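Local coordinates for protein glycerol trinitrate reductase (Agrobacterium tumefaciens, PDB 5EPD) that probably reduces glycerol trinitrate as an FMN-dependent oxidoreductase of the Old Yellow Enzyme family, captured here without its flavin, at residues R164-E167 with L168-A172; F178-A181 with A182-I186; S368-G371 with Y372-P376; V347-Q351 with S352-L356. All coordinates share one frame; numbering follows the deposited sequence.

All four contacts are local turns or helix segments around an eight-stranded TIM barrel. Contacts 1 and 2 share helix 171-187. Contact 1 lies where the chain enters that helix and contact 2 lies further along it, with centres 21 Å apart. Contacts 3 and 4 belong to the C-terminal part of the chain, after the last barrel strand. They touch where Arg349 NH2 of contact 4 lies 3.0 Å from Pro376 O of contact 3. Contact 4 is on the other side of the chain's centre from contacts 1 and 2, with centres about 48 Å and 36 Å away. The crystal is free of FMN, so no bound flavin marks the active site.

Contact 1 (R164-E167 with L168-A172); sequences RALE and LEELA
Arg164 and Glu170 form the salt bridge of this turn. The guanidinium meets the carboxylate end-on, and each nitrogen takes one oxygen. NH1 of Arg164 donates to OE1 of Glu170 at 2.9 Å, and this bond is almost straight. NH2 of Arg164 reaches OE2 of Glu170 at 2.7 Å. Both oxygens use their syn lone pairs, and the two flat groups are nearly coplanar, 22° apart. The bend of the arginine chain at chi3 (84°) brings the guanidinium up to the glutamate.

A backbone N-H also grips this carboxylate. Glu167 N donates to Glu170 OE1 at 2.7 Å, on the anti side of that oxygen. OE1 is thus gripped by two donors, which should help fix the rotation of the carboxylate. Between the backbones, Glu170 N donates to Glu167 O at 2.8 Å. These two bonds join residues three apart where the chain passes from strand 164-165 to helix 171-187. The strand pairs in parallel with strand 140-141, outside the barrel.

The apolar part lies beside the charged one. Leu166 CD1 meets Leu171 CD2 at 4.0 Å. The other methyl of Leu166, CD2, comes within 3.7 Å of Glu170 OE2. Val140 also touches Leu166, and Leu171 touches Tyr218. Two like charges come fairly near each other on the exposed side, with Glu167 OE1 4.4 Å from Glu169 OE1.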
loop_
_atom_site.group_PDB
_atom_site.type_symbol
_atom_site.label_atom_id
_atom_site.label_comp_id
_atom_site.label_asym_id
_atom_site.label_seq_id
_atom_site.Cartn_x
_atom_site.Cartn_y
_atom_site.Cartn_z
ATOM N N ARG A 164 -3.564 22.746 -1.603
ATOM C CA ARG A 164 -2.735 23.711 -2.331
ATOM C C ARG A 164 -2.002 22.999 -3.474
ATOM O O ARG A 164 -1.404 21.925 -3.266
ATOM C CB ARG A 164 -1.734 24.306 -1.322
ATOM C CG ARG A 164 -0.553 25.118 -1.851
ATOM C CD ARG A 164 0.343 25.605 -0.698
ATOM N NE ARG A 164 1.316 24.596 -0.269
ATOM C CZ ARG A 164 2.395 24.221 -0.975
ATOM N NH1 ARG A 164 2.681 24.742 -2.174
ATOM N NH2 ARG A 164 3.193 23.295 -0.497
ATOM N N ALA A 165 -2.046 23.565 -4.679
ATOM C CA ALA A 165 -1.345 22.965 -5.821
ATOM C C ALA A 165 0.169 23.129 -5.657
ATOM O O ALA A 165 0.639 24.233 -5.397
ATOM C CB ALA A 165 -1.813 23.598 -7.121
ATOM N N LEU A 166 0.932 22.041 -5.782
ATOM C CA LEU A 166 2.386 22.087 -5.548
ATOM C C LEU A 166 3.145 22.907 -6.569
ATOM O O LEU A 166 2.911 22.792 -7.767
ATOM C CB LEU A 166 2.984 20.698 -5.562
ATOM C CG LEU A 166 2.684 19.920 -4.290
ATOM C CD1 LEU A 166 2.767 18.420 -4.592
ATOM C CD2 LEU A 166 3.611 20.343 -3.140
ATOM N N GLU A 167 4.078 23.720 -6.081
ATOM C CA GLU A 167 5.009 24.429 -6.953
ATOM C C GLU A 167 5.894 23.370 -7.610
ATOM O O GLU A 167 6.366 22.430 -6.935
ATOM C CB GLU A 167 5.877 25.435 -6.164
ATOM C CG GLU A 167 5.132 26.503 -5.371
ATOM C CD GLU A 167 4.172 27.310 -6.231
ATOM O OE1 GLU A 167 4.401 27.453 -7.451
ATOM O OE2 GLU A 167 3.167 27.810 -5.694
ATOM N N LEU A 168 6.113 23.527 -8.917
ATOM C CA LEU A 168 7.044 22.680 -9.672
ATOM C C LEU A 168 8.343 22.448 -8.888
ATOM O O LEU A 168 8.889 21.332 -8.866
ATOM C CB LEU A 168 7.374 23.328 -11.018
ATOM C CG LEU A 168 8.241 22.489 -11.963
ATOM C CD1 LEU A 168 7.368 21.472 -12.685
ATOM C CD2 LEU A 168 8.968 23.368 -12.970
ATOM N N GLU A 169 8.820 23.505 -8.233
ATOM C CA GLU A 169 10.080 23.453 -7.490
ATOM C C GLU A 169 10.062 22.424 -6.349
ATOM O O GLU A 169 11.109 21.855 -6.040
ATOM C CB GLU A 169 10.430 24.834 -6.917
ATOM C CG GLU A 169 10.840 25.885 -7.949
ATOM C CD GLU A 169 9.749 26.218 -8.959
ATOM O OE1 GLU A 169 8.611 26.551 -8.545
ATOM O OE2 GLU A 169 10.039 26.143 -10.181
ATOM N N GLU A 170 8.893 22.185 -5.733
ATOM C CA GLU A 170 8.804 21.291 -4.540
ATOM C C GLU A 170 8.925 19.773 -4.865
ATOM O O GLU A 170 9.274 18.948 -4.005
ATOM C CB GLU A 170 7.496 21.545 -3.798
ATOM C CG GLU A 170 7.313 22.974 -3.306
ATOM C CD GLU A 170 5.911 23.227 -2.758
ATOM O OE1 GLU A 170 5.058 23.703 -3.529
ATOM O OE2 GLU A 170 5.638 22.949 -1.559
ATOM N N LEU A 171 8.666 19.431 -6.125
ATOM C CA LEU A 171 8.473 18.059 -6.530
ATOM C C LEU A 171 9.711 17.220 -6.278
ATOM O O LEU A 171 9.605 16.156 -5.689
ATOM C CB LEU A 171 8.042 17.979 -7.993
ATOM C CG LEU A 171 6.705 18.649 -8.338
ATOM C CD1 LEU A 171 6.296 18.271 -9.752
ATOM C CD2 LEU A 171 5.597 18.270 -7.360
ATOM N N ALA A 172 10.883 17.697 -6.686
ATOM C CA ALA A 172 12.123 16.960 -6.414
ATOM C C ALA A 172 12.254 16.638 -4.927
ATOM O O ALA A 172 12.770 15.593 -4.552
ATOM C CB ALA A 172 13.336 17.743 -6.886
#

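Contact 2 (F178-A181 with A182-I186); sequences FRKA and AANSI
The side-chain amide of Asn184 lies across the carbonyl oxygen of Lys180. That oxygen sits below one face of the amide, 3.3 Å from Asn184 CG. At the nitrogen end of the amide, Lys180 CE lies 3.8 Å from Asn184 ND2. With CG anti to its own carbonyl carbon (chi1 -67°), Asn184 folds back over the preceding turn. Its ND2 donates to Ile94 O, which ties the amide to a neighbouring loop. The ring of Phe178 starts from a bond that points away from residues 182-186. It packs against Leu121 of strand 117-122, Val232 of helix 227-240 and Ile81.

The backbone runs as a regular stretch of helix 171-187. Ala182 N donates to Phe178 O at 2.9 Å. Asn184 N donates to Lys180 O at 3.0 Å, so this oxygen carries a helix bond and also lies under the amide. The bond from Ala183 N to Arg179 O is weak, at 3.3 Å.

Ser185 adds a side-chain bond. Its OG donates to Ala181 O at 2.9 Å, and its backbone N makes a weak bond to the same oxygen. The small side chains of Ala181 and Ala182 are consistent with the helix lying close between the barrel and helix 227-240. Ala181 touches Leu121, while Ala182 touches Val236.

Chemically, the two polar side chains bond in different directions from a partly buried place. The Ser185 hydroxyl is bonded to a carbonyl of its own helix, and Asn184 ND2 is bonded to Ile94 O outside it.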
loop_
_atom_site.group_PDB
_atom_site.type_symbol
_atom_site.label_atom_id
_atom_site.label_comp_id
_atom_site.label_asym_id
_atom_site.label_seq_id
_atom_site.Cartn_x
_atom_site.Cartn_y
_atom_site.Cartn_z
ATOM N N PHE A 178 10.471 10.214 -0.591
ATOM C CA PHE A 178 10.303 8.791 -0.915
ATOM C C PHE A 178 11.652 8.066 -0.940
ATOM O O PHE A 178 11.777 6.947 -0.406
ATOM C CB PHE A 178 9.628 8.579 -2.267
ATOM C CG PHE A 178 8.130 8.684 -2.234
ATOM C CD1 PHE A 178 7.351 7.617 -1.797
ATOM C CD2 PHE A 178 7.486 9.832 -2.677
ATOM C CE1 PHE A 178 5.958 7.702 -1.789
ATOM C CE2 PHE A 178 6.094 9.935 -2.670
ATOM C CZ PHE A 178 5.323 8.865 -2.232
ATOM N N ARG A 179 12.646 8.681 -1.584
ATOM C CA ARG A 179 13.976 8.081 -1.687
ATOM C C ARG A 179 14.500 7.767 -0.292
ATOM O O ARG A 179 14.946 6.662 -0.014
ATOM C CB ARG A 179 14.962 9.015 -2.405
ATOM C CG ARG A 179 16.235 8.301 -2.863
ATOM C CD ARG A 179 17.411 9.244 -3.125
ATOM N NE ARG A 179 17.534 10.274 -2.086
ATOM C CZ ARG A 179 18.178 10.143 -0.917
ATOM N NH1 ARG A 179 18.809 9.017 -0.581
ATOM N NH2 ARG A 179 18.197 11.166 -0.069
ATOM N N LYS A 180 14.439 8.758 0.580
ATOM C CA LYS A 180 14.939 8.637 1.932
ATOM C C LYS A 180 14.056 7.639 2.697
ATOM O O LYS A 180 14.566 6.796 3.456
ATOM C CB LYS A 180 14.939 10.034 2.569
ATOM C CG LYS A 180 15.659 10.194 3.889
ATOM C CD LYS A 180 15.098 11.423 4.616
ATOM C CE LYS A 180 13.789 11.120 5.371
ATOM N NZ LYS A 180 12.774 12.216 5.311
ATOM N N ALA A 181 12.742 7.690 2.479
ATOM C CA ALA A 181 11.845 6.763 3.184
ATOM C C ALA A 181 12.124 5.294 2.822
ATOM O O ALA A 181 11.999 4.420 3.669
ATOM C CB ALA A 181 10.373 7.119 2.973
ATOM N N ALA A 182 12.516 5.027 1.583
ATOM C CA ALA A 182 12.918 3.676 1.194
ATOM C C ALA A 182 14.166 3.215 1.947
ATOM O O ALA A 182 14.203 2.087 2.424
ATOM C CB ALA A 182 13.155 3.591 -0.301
ATOM N N ALA A 183 15.181 4.071 2.072
ATOM C CA ALA A 183 16.411 3.675 2.787
ATOM C C ALA A 183 16.192 3.501 4.282
ATOM O O ALA A 183 16.898 2.726 4.915
ATOM C CB ALA A 183 17.530 4.674 2.533
ATOM N N ASN A 184 15.235 4.249 4.839
ATOM C CA ASN A 184 14.782 4.057 6.225
ATOM C C ASN A 184 14.055 2.707 6.419
ATOM O O ASN A 184 14.090 2.122 7.511
ATOM C CB ASN A 184 13.843 5.197 6.667
ATOM C CG ASN A 184 14.544 6.545 6.781
ATOM O OD1 ASN A 184 15.770 6.623 6.787
ATOM N ND2 ASN A 184 13.762 7.615 6.879
ATOM N N SER A 185 13.383 2.239 5.367
ATOM C CA SER A 185 12.672 0.976 5.417
ATOM C C SER A 185 13.660 -0.171 5.448
ATOM O O SER A 185 13.417 -1.156 6.138
ATOM C CB SER A 185 11.724 0.825 4.225
ATOM O OG SER A 185 10.750 1.857 4.220
ATOM N N ILE A 186 14.772 -0.036 4.717
ATOM C CA ILE A 186 15.867 -1.015 4.768
ATOM C C ILE A 186 16.598 -0.982 6.103
ATOM O O ILE A 186 16.916 -2.035 6.631
ATOM C CB ILE A 186 16.908 -0.816 3.653
ATOM C CG1 ILE A 186 16.245 -0.906 2.266
ATOM C CG2 ILE A 186 18.015 -1.853 3.776
ATOM C CD1 ILE A 186 15.324 -2.096 2.057
#

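Contact 3 (S368-G371 with Y372-P376); sequences SAAG and YTDYP
Asp374 points its carboxylate back at the turn formed by Ala369 to Tyr372. Its OD1 accepts from Gly371 N at 2.8 Å, and the donor comes from above the carboxylate plane. The other oxygen, OD2, lies 3.4 Å from Ala370 CA. CG of Asp374 stands between its own backbone N and carbonyl carbon (chi1 69°), which brings the carboxylate over residues 370 and 371.

Tyr375 approaches the same turn from another direction. The edge of its ring faces Gly371, with CE2 3.5 Å from Gly371 O. A water joins the two residues through Gly371 O, 2.8 Å away, and Tyr375 OH. That hydroxyl is also hydrogen-bonded to Asn360 N, and Arg48 donates to Gly371 O.

Tyr372 leads its ring away from the turn. Its CB comes nearest, 3.2 Å from Ala369 O. The ring stacks with Tyr64, and its hydroxyl bonds to Thr61. Thr373 OG1 lies 3.5 Å from the methyl CB of Ala369.

The backbone is gathered at one acceptor. Ala369 O receives Tyr372 N from above the carbonyl plane and Thr373 N within it, each at 3.0 Å. Before it, Ser368 OG accepts from Ala370 N.

The segment opens with an ST turn at Ser368 and continues into a type II beta turn over residues 369-372, with Gly371 at the position of positive phi (79°). The whole lies in the irregular C-terminal segment that follows helix 346-352.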
loop_
_atom_site.group_PDB
_atom_site.type_symbol
_atom_site.label_atom_id
_atom_site.label_comp_id
_atom_site.label_asym_id
_atom_site.label_seq_id
_atom_site.Cartn_x
_atom_site.Cartn_y
_atom_site.Cartn_z
ATOM N N SER A 368 -8.136 -0.460 20.239
ATOM C CA SER A 368 -7.254 -1.206 21.107
ATOM C C SER A 368 -6.962 -2.554 20.492
ATOM O O SER A 368 -7.251 -2.791 19.318
ATOM C CB SER A 368 -7.975 -1.410 22.432
ATOM O OG SER A 368 -9.145 -2.192 22.217
ATOM N N ALA A 369 -6.419 -3.443 21.315
ATOM C CA ALA A 369 -6.305 -4.856 20.984
ATOM C C ALA A 369 -7.589 -5.430 20.394
ATOM O O ALA A 369 -7.521 -6.240 19.501
ATOM C CB ALA A 369 -5.912 -5.647 22.220
ATOM N N ALA A 370 -8.751 -5.036 20.898
ATOM C CA ALA A 370 -9.983 -5.660 20.456
ATOM C C ALA A 370 -10.311 -5.316 18.997
ATOM O O ALA A 370 -10.400 -4.142 18.610
ATOM C CB ALA A 370 -11.131 -5.275 21.366
ATOM N N GLY A 371 -10.508 -6.355 18.202
ATOM C CA GLY A 371 -10.721 -6.217 16.748
ATOM C C GLY A 371 -9.432 -6.004 15.970
ATOM O O GLY A 371 -9.471 -5.523 14.824
ATOM N N TYR A 372 -8.310 -6.341 16.623
ATOM C CA TYR A 372 -6.943 -6.151 16.118
ATOM C C TYR A 372 -6.175 -7.481 16.313
ATOM O O TYR A 372 -5.968 -8.259 15.341
ATOM C CB TYR A 372 -6.262 -4.977 16.860
ATOM C CG TYR A 372 -4.885 -4.501 16.312
ATOM C CD1 TYR A 372 -4.709 -4.202 14.972
ATOM C CD2 TYR A 372 -3.786 -4.287 17.178
ATOM C CE1 TYR A 372 -3.483 -3.754 14.485
ATOM C CE2 TYR A 372 -2.559 -3.842 16.697
ATOM C CZ TYR A 372 -2.415 -3.572 15.344
ATOM O OH TYR A 372 -1.211 -3.123 14.822
ATOM N N THR A 373 -5.796 -7.754 17.568
ATOM C CA THR A 373 -4.984 -8.915 17.921
ATOM C C THR A 373 -5.762 -9.962 18.709
ATOM O O THR A 373 -5.184 -10.948 19.137
ATOM C CB THR A 373 -3.778 -8.501 18.769
ATOM O OG1 THR A 373 -4.215 -7.630 19.822
ATOM C CG2 THR A 373 -2.754 -7.795 17.925
ATOM N N ASP A 374 -7.068 -9.784 18.904
ATOM C CA ASP A 374 -7.850 -10.801 19.654
ATOM C C ASP A 374 -8.720 -11.711 18.763
ATOM O O ASP A 374 -9.623 -12.410 19.240
ATOM C CB ASP A 374 -8.707 -10.123 20.723
ATOM C CG ASP A 374 -9.832 -9.311 20.135
ATOM O OD1 ASP A 374 -9.813 -9.023 18.902
ATOM O OD2 ASP A 374 -10.733 -8.941 20.917
ATOM N N TYR A 375 -8.463 -11.691 17.460
ATOM C CA TYR A 375 -9.140 -12.608 16.558
ATOM C C TYR A 375 -8.573 -14.028 16.755
ATOM O O TYR A 375 -7.392 -14.279 16.454
ATOM C CB TYR A 375 -8.945 -12.174 15.107
ATOM C CG TYR A 375 -9.883 -11.090 14.626
ATOM C CD1 TYR A 375 -11.211 -11.378 14.323
ATOM C CD2 TYR A 375 -9.430 -9.782 14.444
ATOM C CE1 TYR A 375 -12.064 -10.383 13.873
ATOM C CE2 TYR A 375 -10.266 -8.789 13.965
ATOM C CZ TYR A 375 -11.582 -9.089 13.697
ATOM O OH TYR A 375 -12.400 -8.120 13.198
ATOM N N PRO A 376 -9.410 -14.962 17.238
ATOM C CA PRO A 376 -8.921 -16.336 17.431
ATOM C C PRO A 376 -8.464 -17.044 16.140
ATOM O O PRO A 376 -9.023 -16.802 15.063
ATOM C CB PRO A 376 -10.164 -17.059 17.949
ATOM C CG PRO A 376 -11.293 -16.361 17.249
ATOM C CD PRO A 376 -10.885 -14.900 17.321
HETATM O O HOH W 1 -11.647 -5.545 13.011
#

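Contact 4 (V347-Q351 with S352-L356); sequences VERLQ and SGAPL
Glu348 O accepts from Ser352 N at 2.9 Å in the last turn of helix 346-352, and Gly353 then leaves the helix with positive phi (80°). Ser352 continues the turn with its side chain. OG lies between the backbone N and the carbonyl carbon (chi1 66°), and it accepts from Ala354 N at 3.1 Å. This is an ST turn, at the point where the chain leaves the helix.

Arg349 holds the departing chain from the helix side. Its chain is extended from CG to NE and runs alongside residues 354-356. NH1 of Arg349 donates to Pro355 O at 3.0 Å. The oxygen lies in the guanidinium plane, and the donor lies in the carbonyl plane, so the bond is well aligned. The aliphatic part of Arg349 gives a surface for Leu356, with CB 3.7 Å from Leu356 CD2. One carbon further out, Arg349 CG meets the methyl CB of Ala354 at 4.1 Å. A water bridges the two backbones, donating to Arg349 O at 2.8 Å and also to Ala354 O. NE of Arg349 forms a salt bridge with Asp345.

Phe378 from the C-terminal segment packs on Arg349, and Glu348 is hydrogen-bonded to Ser70. The helix lies against the first barrel strand, 41-43, where Val347 and Leu350 both touch Ile41.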
loop_
_atom_site.group_PDB
_atom_site.type_symbol
_atom_site.label_atom_id
_atom_site.label_comp_id
_atom_site.label_asym_id
_atom_site.label_seq_id
_atom_site.Cartn_x
_atom_site.Cartn_y
_atom_site.Cartn_z
ATOM N N VAL A 347 -3.895 -18.369 5.847
ATOM C CA VAL A 347 -3.219 -19.296 4.944
ATOM C C VAL A 347 -3.651 -20.738 5.261
ATOM O O VAL A 347 -4.146 -21.458 4.386
ATOM C CB VAL A 347 -1.672 -19.156 4.979
ATOM C CG1 VAL A 347 -1.015 -20.180 4.052
ATOM C CG2 VAL A 347 -1.280 -17.771 4.513
ATOM N N GLU A 348 -3.509 -21.102 6.535
ATOM C CA GLU A 348 -3.806 -22.454 7.013
ATOM C C GLU A 348 -5.258 -22.833 6.736
ATOM O O GLU A 348 -5.533 -23.971 6.327
ATOM C CB GLU A 348 -3.493 -22.590 8.517
ATOM C CG GLU A 348 -2.002 -22.486 8.888
ATOM C CD GLU A 348 -1.461 -21.045 9.026
ATOM O OE1 GLU A 348 -2.159 -20.061 8.656
ATOM O OE2 GLU A 348 -0.314 -20.894 9.515
ATOM N N ARG A 349 -6.170 -21.879 6.947
ATOM C CA ARG A 349 -7.608 -22.110 6.753
ATOM C C ARG A 349 -7.982 -22.247 5.278
ATOM O O ARG A 349 -8.927 -22.960 4.938
ATOM C CB ARG A 349 -8.438 -20.969 7.346
ATOM C CG ARG A 349 -8.371 -20.871 8.865
ATOM C CD ARG A 349 -9.545 -20.049 9.366
ATOM N NE ARG A 349 -9.272 -19.414 10.650
ATOM C CZ ARG A 349 -10.211 -19.058 11.526
ATOM N NH1 ARG A 349 -11.506 -19.242 11.268
ATOM N NH2 ARG A 349 -9.849 -18.501 12.671
ATOM N N LEU A 350 -7.264 -21.544 4.406
ATOM C CA LEU A 350 -7.520 -21.629 2.969
ATOM C C LEU A 350 -7.081 -23.009 2.507
ATOM O O LEU A 350 -7.751 -23.662 1.680
ATOM C CB LEU A 350 -6.793 -20.507 2.208
ATOM C CG LEU A 350 -7.329 -19.067 2.387
ATOM C CD1 LEU A 350 -6.391 -18.093 1.700
ATOM C CD2 LEU A 350 -8.733 -18.898 1.839
ATOM N N GLN A 351 -5.988 -23.462 3.108
ATOM C CA GLN A 351 -5.408 -24.771 2.813
ATOM C C GLN A 351 -6.208 -25.949 3.358
ATOM O O GLN A 351 -6.251 -26.990 2.714
ATOM C CB GLN A 351 -3.943 -24.856 3.301
ATOM C CG GLN A 351 -3.154 -25.940 2.561
ATOM C CD GLN A 351 -1.637 -25.837 2.710
ATOM O OE1 GLN A 351 -1.138 -25.194 3.627
ATOM N NE2 GLN A 351 -0.896 -26.486 1.801
ATOM N N SER A 352 -6.822 -25.807 4.532
ATOM C CA SER A 352 -7.602 -26.897 5.174
ATOM C C SER A 352 -9.102 -26.895 4.797
ATOM O O SER A 352 -9.821 -27.876 5.015
ATOM C CB SER A 352 -7.489 -26.754 6.701
ATOM O OG SER A 352 -8.132 -25.541 7.144
ATOM N N GLY A 353 -9.579 -25.778 4.260
ATOM C CA GLY A 353 -11.015 -25.540 4.144
ATOM C C GLY A 353 -11.764 -25.046 5.404
ATOM O O GLY A 353 -13.001 -24.943 5.397
ATOM N N ALA A 354 -11.078 -24.716 6.491
ATOM C CA ALA A 354 -11.837 -24.255 7.663
ATOM C C ALA A 354 -12.575 -22.945 7.329
ATOM O O ALA A 354 -12.020 -22.063 6.658
ATOM C CB ALA A 354 -10.934 -24.076 8.877
ATOM N N PRO A 355 -13.839 -22.818 7.779
ATOM C CA PRO A 355 -14.522 -21.554 7.452
ATOM C C PRO A 355 -13.788 -20.315 8.032
ATOM O O PRO A 355 -12.996 -20.422 9.007
ATOM C CB PRO A 355 -15.932 -21.724 8.064
ATOM C CG PRO A 355 -16.066 -23.165 8.463
ATOM C CD PRO A 355 -14.658 -23.693 8.653
ATOM N N LEU A 356 -14.047 -19.161 7.411
ATOM C CA LEU A 356 -13.356 -17.931 7.737
ATOM C C LEU A 356 -14.182 -17.051 8.670
ATOM O O LEU A 356 -15.417 -16.983 8.578
ATOM C CB LEU A 356 -13.030 -17.158 6.458
ATOM C CG LEU A 356 -12.111 -17.804 5.405
ATOM C CD1 LEU A 356 -11.760 -16.727 4.366
ATOM C CD2 LEU A 356 -10.836 -18.425 5.995
HETATM O O HOH W 2 -11.253 -21.779 3.846
#